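Local structure of pullulanase (Bacillus acidopullulyticus, 2WAN) at residues V409-W419 and T528-Q539; N882-I890 and S901-V909. The protein hydrolyses the alpha-1,6-glucosidic linkages of pullulan and probably of other branched alpha-glucans, as a multidomain debranching glycoside hydrolase. All coordinates share one frame; numbering follows the deposited sequence.

Contact 1 (V409-W419 and T528-Q539); sequences VDLKATDPAGW and TARITELKQLIQ. With GOL (glycerol), chain G.
Loop 409-419 follows helix 529-539 in the same direction, with Thr414 CA 5.2 Å from Thr532 CA and the two chains further apart at Trp419 and Gln539. Lys535 lies in the middle. Its side chain, fully extended beyond CG, starts under the Trp419 indole, where CB makes a CH-pi contact 4.0 Å from the centroid of the six-membered ring. Pro416 CD leans on the same indole face and on the Lys535 methylenes, while Gln539 CB meets the ring at its edge.

At the far end Lys535 NZ donates to Thr414 OG1 at 2.8 Å and forms a salt bridge to Asp415 OD1 at 2.9 Å, met nearly along the C-O axis; Glu613 of helix 597-614 adds a second carboxylate. A chi1 of 72° tucks Thr414 OG1 between its own N and carbonyl carbon, from where it also donates to a lone pair of Leu411 O. The carbonyl of Thr414 in turn accepts from Thr532 OG1, a short bond of 2.6 Å. Beyond it, the methyl tips of Val409 CG1 and Thr528 CG2 press together tightly at 3.4 Å.

Pro416 to Trp419 form a type II turn, and Gln539 NE2 reaches Ala417 O there at 3.1 Å, with a nearly straight N-H...O angle of 164°. A water joins Ala417 O to Gln539 OE1, and a glycerol, probably from the crystallisation liquor, bridges Gly418 O and Gln539 NE2. A leucine in place of Lys535 would probably leave Asp415 without its charged mate and Thr414 OG1 without the donor that steadies it. Apolar methylenes against indole and a charged tip among oxygens let this lysine, with Thr532 and Gln539, hold the linker leading from the CBM48-like sheet to a helix of the catalytic barrel.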
loop_
_atom_site.group_PDB
_atom_site.type_symbol
_atom_site.label_atom_id
_atom_site.label_comp_id
_atom_site.label_asym_id
_atom_site.label_seq_id
_atom_site.Cartn_x
_atom_site.Cartn_y
_atom_site.Cartn_z
ATOM N N VAL A 409 19.995 -1.013 22.900
ATOM C CA VAL A 409 20.002 -2.419 23.337
ATOM C C VAL A 409 20.981 -3.262 22.526
ATOM O O VAL A 409 21.325 -2.913 21.381
ATOM C CB VAL A 409 18.566 -3.071 23.243
ATOM C CG1 VAL A 409 17.573 -2.330 24.147
ATOM C CG2 VAL A 409 18.049 -3.102 21.780
ATOM N N ASP A 410 21.423 -4.353 23.154
ATOM C CA ASP A 410 22.203 -5.407 22.504
ATOM C C ASP A 410 21.221 -6.398 21.858
ATOM O O ASP A 410 20.655 -7.246 22.549
ATOM C CB ASP A 410 23.032 -6.124 23.566
ATOM C CG ASP A 410 23.920 -7.224 22.994
ATOM O OD1 ASP A 410 23.829 -7.535 21.781
ATOM O OD2 ASP A 410 24.719 -7.770 23.783
ATOM N N LEU A 411 21.035 -6.289 20.539
ATOM C CA LEU A 411 20.061 -7.144 19.832
ATOM C C LEU A 411 20.391 -8.627 19.949
ATOM O O LEU A 411 19.496 -9.434 20.071
ATOM C CB LEU A 411 19.912 -6.747 18.367
ATOM C CG LEU A 411 19.146 -5.430 18.178
ATOM C CD1 LEU A 411 19.251 -4.984 16.732
ATOM C CD2 LEU A 411 17.691 -5.585 18.609
ATOM N N LYS A 412 21.677 -8.981 19.947
ATOM C CA LYS A 412 22.090 -10.385 20.102
ATOM C C LYS A 412 21.502 -11.027 21.357
ATOM O O LYS A 412 20.988 -12.148 21.315
ATOM C CB LYS A 412 23.622 -10.498 20.147
ATOM C CG LYS A 412 24.323 -10.205 18.837
ATOM C CD LYS A 412 23.631 -10.855 17.660
ATOM C CE LYS A 412 22.729 -9.852 16.963
ATOM N NZ LYS A 412 22.208 -10.384 15.685
ATOM N N ALA A 413 21.566 -10.301 22.474
ATOM C CA ALA A 413 21.091 -10.781 23.761
ATOM C C ALA A 413 19.584 -11.003 23.771
ATOM O O ALA A 413 19.073 -11.727 24.621
ATOM C CB ALA A 413 21.488 -9.817 24.872
ATOM N N THR A 414 18.876 -10.370 22.829
ATOM C CA THR A 414 17.408 -10.570 22.737
ATOM C C THR A 414 16.996 -11.859 22.030
ATOM O O THR A 414 15.820 -12.236 22.081
ATOM C CB THR A 414 16.680 -9.379 22.048
ATOM O OG1 THR A 414 16.960 -9.374 20.640
ATOM C CG2 THR A 414 17.163 -8.055 22.630
ATOM N N ASP A 415 17.929 -12.520 21.336
ATOM C CA ASP A 415 17.568 -13.716 20.583
ATOM C C ASP A 415 17.160 -14.820 21.543
ATOM O O ASP A 415 17.855 -15.070 22.543
ATOM C CB ASP A 415 18.755 -14.225 19.750
ATOM C CG ASP A 415 19.116 -13.329 18.586
ATOM O OD1 ASP A 415 18.355 -12.420 18.204
ATOM O OD2 ASP A 415 20.213 -13.558 18.022
ATOM N N PRO A 416 16.033 -15.508 21.256
ATOM C CA PRO A 416 15.703 -16.637 22.107
ATOM C C PRO A 416 16.629 -17.824 21.836
ATOM O O PRO A 416 17.317 -17.856 20.811
ATOM C CB PRO A 416 14.264 -16.981 21.695
ATOM C CG PRO A 416 14.219 -16.628 20.226
ATOM C CD PRO A 416 15.049 -15.325 20.165
ATOM N N ALA A 417 16.666 -18.781 22.760
ATOM C CA ALA A 417 17.450 -20.006 22.574
ATOM C C ALA A 417 16.982 -20.718 21.310
ATOM O O ALA A 417 15.773 -20.764 21.022
ATOM C CB ALA A 417 17.320 -20.922 23.805
ATOM N N GLY A 418 17.934 -21.239 20.547
ATOM C CA GLY A 418 17.602 -21.989 19.340
ATOM C C GLY A 418 17.433 -21.144 18.089
ATOM O O GLY A 418 17.270 -21.706 17.004
ATOM N N TRP A 419 17.480 -19.816 18.234
ATOM C CA TRP A 419 17.283 -18.859 17.124
ATOM C C TRP A 419 18.234 -19.098 15.949
ATOM O O TRP A 419 17.833 -18.928 14.795
ATOM C CB TRP A 419 17.457 -17.443 17.652
ATOM C CG TRP A 419 17.082 -16.302 16.717
ATOM C CD1 TRP A 419 17.916 -15.330 16.247
ATOM C CD2 TRP A 419 15.770 -15.990 16.213
ATOM N NE1 TRP A 419 17.213 -14.436 15.458
ATOM C CE2 TRP A 419 15.895 -14.818 15.422
ATOM C CE3 TRP A 419 14.511 -16.593 16.331
ATOM C CZ2 TRP A 419 14.795 -14.230 14.756
ATOM C CZ3 TRP A 419 13.411 -16.013 15.648
ATOM C CH2 TRP A 419 13.568 -14.840 14.882
ATOM N N THR A 528 13.405 -5.217 26.518
ATOM C CA THR A 528 13.465 -5.999 25.291
ATOM C C THR A 528 12.589 -7.251 25.276
ATOM O O THR A 528 12.699 -8.040 24.342
ATOM C CB THR A 528 14.911 -6.404 24.954
ATOM O OG1 THR A 528 15.434 -7.223 26.017
ATOM C CG2 THR A 528 15.777 -5.176 24.777
ATOM N N ALA A 529 11.741 -7.459 26.284
ATOM C CA ALA A 529 10.836 -8.626 26.264
ATOM C C ALA A 529 9.993 -8.643 24.993
ATOM O O ALA A 529 9.732 -9.709 24.433
ATOM C CB ALA A 529 9.931 -8.662 27.484
ATOM N N ARG A 530 9.567 -7.470 24.537
ATOM C CA ARG A 530 8.747 -7.397 23.312
ATOM C C ARG A 530 9.491 -7.940 22.083
ATOM O O ARG A 530 8.869 -8.517 21.184
ATOM C CB ARG A 530 8.288 -5.976 23.057
ATOM C CG ARG A 530 9.443 -4.992 22.847
ATOM C CD ARG A 530 8.877 -3.600 22.655
ATOM N NE ARG A 530 8.394 -2.961 23.893
ATOM C CZ ARG A 530 7.514 -1.962 23.921
ATOM N NH1 ARG A 530 6.928 -1.515 22.799
ATOM N NH2 ARG A 530 7.209 -1.409 25.082
ATOM N N ILE A 531 10.816 -7.758 22.063
ATOM C CA ILE A 531 11.650 -8.232 20.951
ATOM C C ILE A 531 11.752 -9.755 21.007
ATOM O O ILE A 531 11.433 -10.439 20.027
ATOM C CB ILE A 531 13.044 -7.577 20.964
ATOM C CG1 ILE A 531 12.909 -6.050 20.851
ATOM C CG2 ILE A 531 13.920 -8.143 19.817
ATOM C CD1 ILE A 531 14.267 -5.290 20.784
ATOM N N THR A 532 12.168 -10.282 22.169
ATOM C CA THR A 532 12.331 -11.720 22.338
ATOM C C THR A 532 11.023 -12.479 22.093
ATOM O O THR A 532 11.020 -13.520 21.430
ATOM C CB THR A 532 12.860 -12.028 23.743
ATOM O OG1 THR A 532 14.120 -11.353 23.892
ATOM C CG2 THR A 532 13.050 -13.545 23.929
ATOM N N GLU A 533 9.916 -11.936 22.604
ATOM C CA GLU A 533 8.644 -12.645 22.514
ATOM C C GLU A 533 8.092 -12.702 21.107
ATOM O O GLU A 533 7.532 -13.716 20.726
ATOM C CB GLU A 533 7.611 -12.100 23.513
ATOM C CG GLU A 533 8.057 -12.436 24.971
ATOM C CD GLU A 533 7.286 -11.696 26.045
ATOM O OE1 GLU A 533 6.250 -11.083 25.732
ATOM O OE2 GLU A 533 7.721 -11.725 27.231
ATOM N N LEU A 534 8.275 -11.635 20.331
ATOM C CA LEU A 534 7.851 -11.672 18.932
ATOM C C LEU A 534 8.734 -12.625 18.140
ATOM O O LEU A 534 8.243 -13.381 17.295
ATOM C CB LEU A 534 7.820 -10.267 18.321
ATOM C CG LEU A 534 7.438 -10.156 16.824
ATOM C CD1 LEU A 534 6.108 -10.875 16.476
ATOM C CD2 LEU A 534 7.395 -8.707 16.359
ATOM N N LYS A 535 10.034 -12.611 18.431
ATOM C CA LYS A 535 10.909 -13.607 17.800
ATOM C C LYS A 535 10.455 -15.021 18.149
ATOM O O LYS A 535 10.514 -15.900 17.295
ATOM C CB LYS A 535 12.389 -13.403 18.190
ATOM C CG LYS A 535 13.009 -12.159 17.597
ATOM C CD LYS A 535 14.454 -11.950 18.110
ATOM C CE LYS A 535 15.070 -10.739 17.410
ATOM N NZ LYS A 535 16.375 -10.347 18.046
ATOM N N GLN A 536 10.013 -15.249 19.398
ATOM C CA GLN A 536 9.547 -16.580 19.797
ATOM C C GLN A 536 8.290 -16.972 19.039
ATOM O O GLN A 536 8.144 -18.128 18.666
ATOM C CB GLN A 536 9.323 -16.661 21.312
ATOM C CG GLN A 536 10.644 -16.625 22.072
ATOM C CD GLN A 536 10.449 -16.549 23.579
ATOM O OE1 GLN A 536 10.062 -15.517 24.120
ATOM N NE2 GLN A 536 10.742 -17.642 24.258
ATOM N N LEU A 537 7.395 -16.008 18.807
ATOM C CA LEU A 537 6.208 -16.272 17.957
ATOM C C LEU A 537 6.639 -16.773 16.563
ATOM O O LEU A 537 6.159 -17.806 16.068
ATOM C CB LEU A 537 5.330 -15.022 17.831
ATOM C CG LEU A 537 4.086 -15.067 16.915
ATOM C CD1 LEU A 537 3.093 -13.973 17.321
ATOM C CD2 LEU A 537 4.422 -14.866 15.427
ATOM N N ILE A 538 7.533 -16.016 15.939
ATOM C CA ILE A 538 8.032 -16.334 14.594
ATOM C C ILE A 538 8.764 -17.681 14.589
ATOM O O ILE A 538 8.525 -18.521 13.717
ATOM C CB ILE A 538 8.920 -15.180 14.083
ATOM C CG1 ILE A 538 8.065 -13.922 13.909
ATOM C CG2 ILE A 538 9.674 -15.558 12.766
ATOM C CD1 ILE A 538 8.897 -12.625 13.879
ATOM N N GLN A 539 9.626 -17.890 15.574
ATOM C CA GLN A 539 10.339 -19.164 15.720
ATOM C C GLN A 539 9.382 -20.353 15.808
ATOM O O GLN A 539 9.598 -21.407 15.158
ATOM C CB GLN A 539 11.240 -19.099 16.961
ATOM C CG GLN A 539 12.082 -20.318 17.224
ATOM C CD GLN A 539 12.957 -20.127 18.455
ATOM O OE1 GLN A 539 12.512 -19.590 19.488
ATOM N NE2 GLN A 539 14.192 -20.582 18.364
HETATM C C1 GOL G . 14.658 -25.936 15.327
HETATM O O1 GOL G . 15.720 -26.820 15.031
HETATM C C2 GOL G . 15.200 -24.527 15.550
HETATM O O2 GOL G . 15.986 -24.499 16.725
HETATM C C3 GOL G . 14.027 -23.568 15.699
HETATM O O3 GOL G . 14.465 -22.252 15.958
HETATM O O HOH W 1 13.195 -20.757 21.965
#

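Contact 2 (N882-I890 and S901-V909); sequences NLPSGDWTI and SLGHVMGNV
Trp888 and Val905 form an antiparallel hydrogen-bonded pair, each N about 2.9 Å from the other residue's O, and the pairing runs on through Ile890 to Gly903 and Leu902. The tight side carries aliphatic groups: Val905 sends CG1 to Ile890 CD1 and CG2 to Leu883 CD1, both at 3.9 Å, and Leu883 CD2 goes on to Val909 CG1. Leu919 of strand 915-920 packs on Leu883, Trp888 and Ile890, continuing this core.

The other side is polar and looser. Asp887 swings its carboxylate away from its own N (chi1 -173°), and the syn lone pair of OD1 takes the proton of His904 ND1 at 2.6 Å. Carboxylate and imidazole are nearly coplanar, 15° apart. Thr889 lies alongside His904, while the far nitrogen, NE2, binds a glycerol.

The Trp888 indole lies on the Val905 face instead; at the end where the chains part, its NE1 donates to Pro884 O, and a water ties Pro884 O and Gly886 O to Gly907 N. This edge of the C-terminal all-beta domain is thus oily within and polar without, and the Asp887 carboxylate would probably hold the imidazole in one orientation and raise its affinity for a proton.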
loop_
_atom_site.group_PDB
_atom_site.type_symbol
_atom_site.label_atom_id
_atom_site.label_comp_id
_atom_site.label_asym_id
_atom_site.label_seq_id
_atom_site.Cartn_x
_atom_site.Cartn_y
_atom_site.Cartn_z
ATOM N N ASN A 882 -21.837 -32.540 -18.244
ATOM C CA ASN A 882 -21.363 -33.492 -19.243
ATOM C C ASN A 882 -19.866 -33.636 -19.130
ATOM O O ASN A 882 -19.164 -32.632 -19.037
ATOM C CB ASN A 882 -21.766 -33.018 -20.628
ATOM C CG ASN A 882 -23.265 -33.167 -20.850
ATOM O OD1 ASN A 882 -23.819 -34.219 -20.565
ATOM N ND2 ASN A 882 -23.920 -32.110 -21.306
ATOM N N LEU A 883 -19.385 -34.875 -19.125
ATOM C CA LEU A 883 -17.961 -35.108 -18.881
ATOM C C LEU A 883 -17.191 -35.444 -20.160
ATOM O O LEU A 883 -17.761 -36.031 -21.095
ATOM C CB LEU A 883 -17.767 -36.208 -17.839
ATOM C CG LEU A 883 -18.357 -35.969 -16.449
ATOM C CD1 LEU A 883 -18.309 -37.263 -15.639
ATOM C CD2 LEU A 883 -17.576 -34.848 -15.753
ATOM N N PRO A 884 -15.893 -35.067 -20.214
ATOM C CA PRO A 884 -15.032 -35.609 -21.270
ATOM C C PRO A 884 -14.928 -37.127 -21.156
ATOM O O PRO A 884 -15.296 -37.710 -20.122
ATOM C CB PRO A 884 -13.667 -34.968 -20.992
ATOM C CG PRO A 884 -13.978 -33.742 -20.128
ATOM C CD PRO A 884 -15.148 -34.193 -19.289
ATOM N N SER A 885 -14.377 -37.756 -22.192
ATOM C CA SER A 885 -14.287 -39.217 -22.261
ATOM C C SER A 885 -13.560 -39.840 -21.070
ATOM O O SER A 885 -12.753 -39.179 -20.399
ATOM C CB SER A 885 -13.590 -39.643 -23.569
ATOM O OG SER A 885 -12.246 -39.185 -23.577
ATOM N N GLY A 886 -13.870 -41.110 -20.807
ATOM C CA GLY A 886 -13.132 -41.892 -19.838
ATOM C C GLY A 886 -13.776 -41.983 -18.473
ATOM O O GLY A 886 -14.846 -41.408 -18.229
ATOM N N ASP A 887 -13.122 -42.739 -17.602
ATOM C CA ASP A 887 -13.569 -42.938 -16.228
ATOM C C ASP A 887 -13.140 -41.768 -15.351
ATOM O O ASP A 887 -11.959 -41.388 -15.340
ATOM C CB ASP A 887 -12.982 -44.239 -15.673
ATOM C CG ASP A 887 -13.545 -44.586 -14.300
ATOM O OD1 ASP A 887 -12.787 -44.556 -13.318
ATOM O OD2 ASP A 887 -14.761 -44.842 -14.203
ATOM N N TRP A 888 -14.099 -41.219 -14.604
ATOM C CA TRP A 888 -13.833 -40.138 -13.644
ATOM C C TRP A 888 -14.025 -40.594 -12.201
ATOM O O TRP A 888 -15.005 -41.269 -11.867
ATOM C CB TRP A 888 -14.697 -38.905 -13.948
ATOM C CG TRP A 888 -14.288 -38.262 -15.219
ATOM C CD1 TRP A 888 -14.757 -38.551 -16.479
ATOM C CD2 TRP A 888 -13.294 -37.244 -15.382
ATOM N NE1 TRP A 888 -14.106 -37.774 -17.412
ATOM C CE2 TRP A 888 -13.214 -36.954 -16.767
ATOM C CE3 TRP A 888 -12.464 -36.536 -14.482
ATOM C CZ2 TRP A 888 -12.330 -35.991 -17.287
ATOM C CZ3 TRP A 888 -11.598 -35.572 -14.996
ATOM C CH2 TRP A 888 -11.530 -35.316 -16.391
ATOM N N THR A 889 -13.064 -40.242 -11.354
ATOM C CA THR A 889 -13.134 -40.525 -9.929
ATOM C C THR A 889 -13.653 -39.286 -9.206
ATOM O O THR A 889 -13.065 -38.215 -9.328
ATOM C CB THR A 889 -11.731 -40.904 -9.367
ATOM O OG1 THR A 889 -11.234 -42.046 -10.066
ATOM C CG2 THR A 889 -11.831 -41.233 -7.870
ATOM N N ILE A 890 -14.751 -39.425 -8.458
ATOM C CA ILE A 890 -15.274 -38.317 -7.648
ATOM C C ILE A 890 -14.415 -38.203 -6.393
ATOM O O ILE A 890 -14.244 -39.179 -5.677
ATOM C CB ILE A 890 -16.756 -38.558 -7.237
ATOM C CG1 ILE A 890 -17.630 -38.731 -8.489
ATOM C CG2 ILE A 890 -17.245 -37.402 -6.349
ATOM C CD1 ILE A 890 -18.992 -39.423 -8.199
ATOM N N SER A 901 -11.325 -41.938 -3.462
ATOM C CA SER A 901 -12.488 -42.142 -4.327
ATOM C C SER A 901 -13.799 -42.152 -3.547
ATOM O O SER A 901 -13.936 -42.882 -2.556
ATOM C CB SER A 901 -12.370 -43.466 -5.081
ATOM O OG SER A 901 -13.561 -43.678 -5.847
ATOM N N LEU A 902 -14.747 -41.344 -4.013
ATOM C CA LEU A 902 -16.119 -41.337 -3.493
ATOM C C LEU A 902 -17.062 -42.036 -4.458
ATOM O O LEU A 902 -18.283 -42.018 -4.276
ATOM C CB LEU A 902 -16.601 -39.900 -3.306
ATOM C CG LEU A 902 -15.747 -39.017 -2.391
ATOM C CD1 LEU A 902 -16.359 -37.637 -2.279
ATOM C CD2 LEU A 902 -15.573 -39.661 -0.985
ATOM N N GLY A 903 -16.493 -42.644 -5.490
ATOM C CA GLY A 903 -17.291 -43.285 -6.522
ATOM C C GLY A 903 -16.728 -42.926 -7.876
ATOM O O GLY A 903 -16.010 -41.933 -8.003
ATOM N N HIS A 904 -17.044 -43.747 -8.875
ATOM C CA HIS A 904 -16.623 -43.514 -10.264
ATOM C C HIS A 904 -17.828 -43.250 -11.150
ATOM O O HIS A 904 -18.903 -43.850 -10.948
ATOM C CB HIS A 904 -15.867 -44.734 -10.804
ATOM C CG HIS A 904 -14.542 -44.953 -10.143
ATOM N ND1 HIS A 904 -13.346 -44.669 -10.765
ATOM C CD2 HIS A 904 -14.227 -45.386 -8.898
ATOM C CE1 HIS A 904 -12.348 -44.947 -9.945
ATOM N NE2 HIS A 904 -12.856 -45.368 -8.800
ATOM N N VAL A 905 -17.655 -42.363 -12.131
ATOM C CA VAL A 905 -18.718 -42.063 -13.098
ATOM C C VAL A 905 -18.129 -41.865 -14.492
ATOM O O VAL A 905 -16.932 -41.552 -14.632
ATOM C CB VAL A 905 -19.528 -40.791 -12.719
ATOM C CG1 VAL A 905 -20.388 -41.023 -11.458
ATOM C CG2 VAL A 905 -18.589 -39.586 -12.557
ATOM N N MET A 906 -18.963 -42.066 -15.515
ATOM C CA MET A 906 -18.649 -41.680 -16.889
ATOM C C MET A 906 -19.798 -40.896 -17.496
ATOM O O MET A 906 -20.958 -41.119 -17.146
ATOM C CB MET A 906 -18.382 -42.908 -17.767
ATOM C CG MET A 906 -17.300 -43.793 -17.242
ATOM S SD MET A 906 -17.156 -45.300 -18.230
ATOM C CE MET A 906 -16.737 -44.622 -19.804
ATOM N N GLY A 907 -19.471 -39.998 -18.419
ATOM C CA GLY A 907 -20.466 -39.326 -19.270
ATOM C C GLY A 907 -21.114 -38.083 -18.713
ATOM O O GLY A 907 -21.099 -37.033 -19.352
ATOM N N ASN A 908 -21.704 -38.213 -17.527
ATOM C CA ASN A 908 -22.461 -37.146 -16.915
ATOM C C ASN A 908 -22.382 -37.330 -15.407
ATOM O O ASN A 908 -22.216 -38.454 -14.915
ATOM C CB ASN A 908 -23.923 -37.211 -17.408
ATOM C CG ASN A 908 -24.716 -35.956 -17.114
ATOM O OD1 ASN A 908 -24.630 -34.954 -17.835
ATOM N ND2 ASN A 908 -25.557 -36.026 -16.088
ATOM N N VAL A 909 -22.483 -36.229 -14.671
ATOM C CA VAL A 909 -22.463 -36.292 -13.203
ATOM C C VAL A 909 -23.341 -35.192 -12.606
ATOM O O VAL A 909 -23.441 -34.086 -13.160
ATOM C CB VAL A 909 -21.001 -36.215 -12.642
ATOM C CG1 VAL A 909 -20.381 -34.855 -12.903
ATOM C CG2 VAL A 909 -20.948 -36.585 -11.143
HETATM O O HOH W 2 -16.838 -39.782 -19.351
#

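Overall arrangement
Contacts 1 and 2 lie at separate places in the chain, their centres about 54 Å apart and their nearest atoms about 35 Å, and they share no element. Contact 1 is an interdomain seam, made mostly by side chains, with a buried lysine paired with carboxylates. Contact 2 stays within the C-terminal all-beta domain, further from the centre of the chain, and rests chiefly on main-chain pairing between neighbouring strands. Both mix buried and exposed residues, but in contact 2 the apolar and polar groups sort onto different sides, whereas in contact 1 they alternate along the helix, and Lys535 combines both.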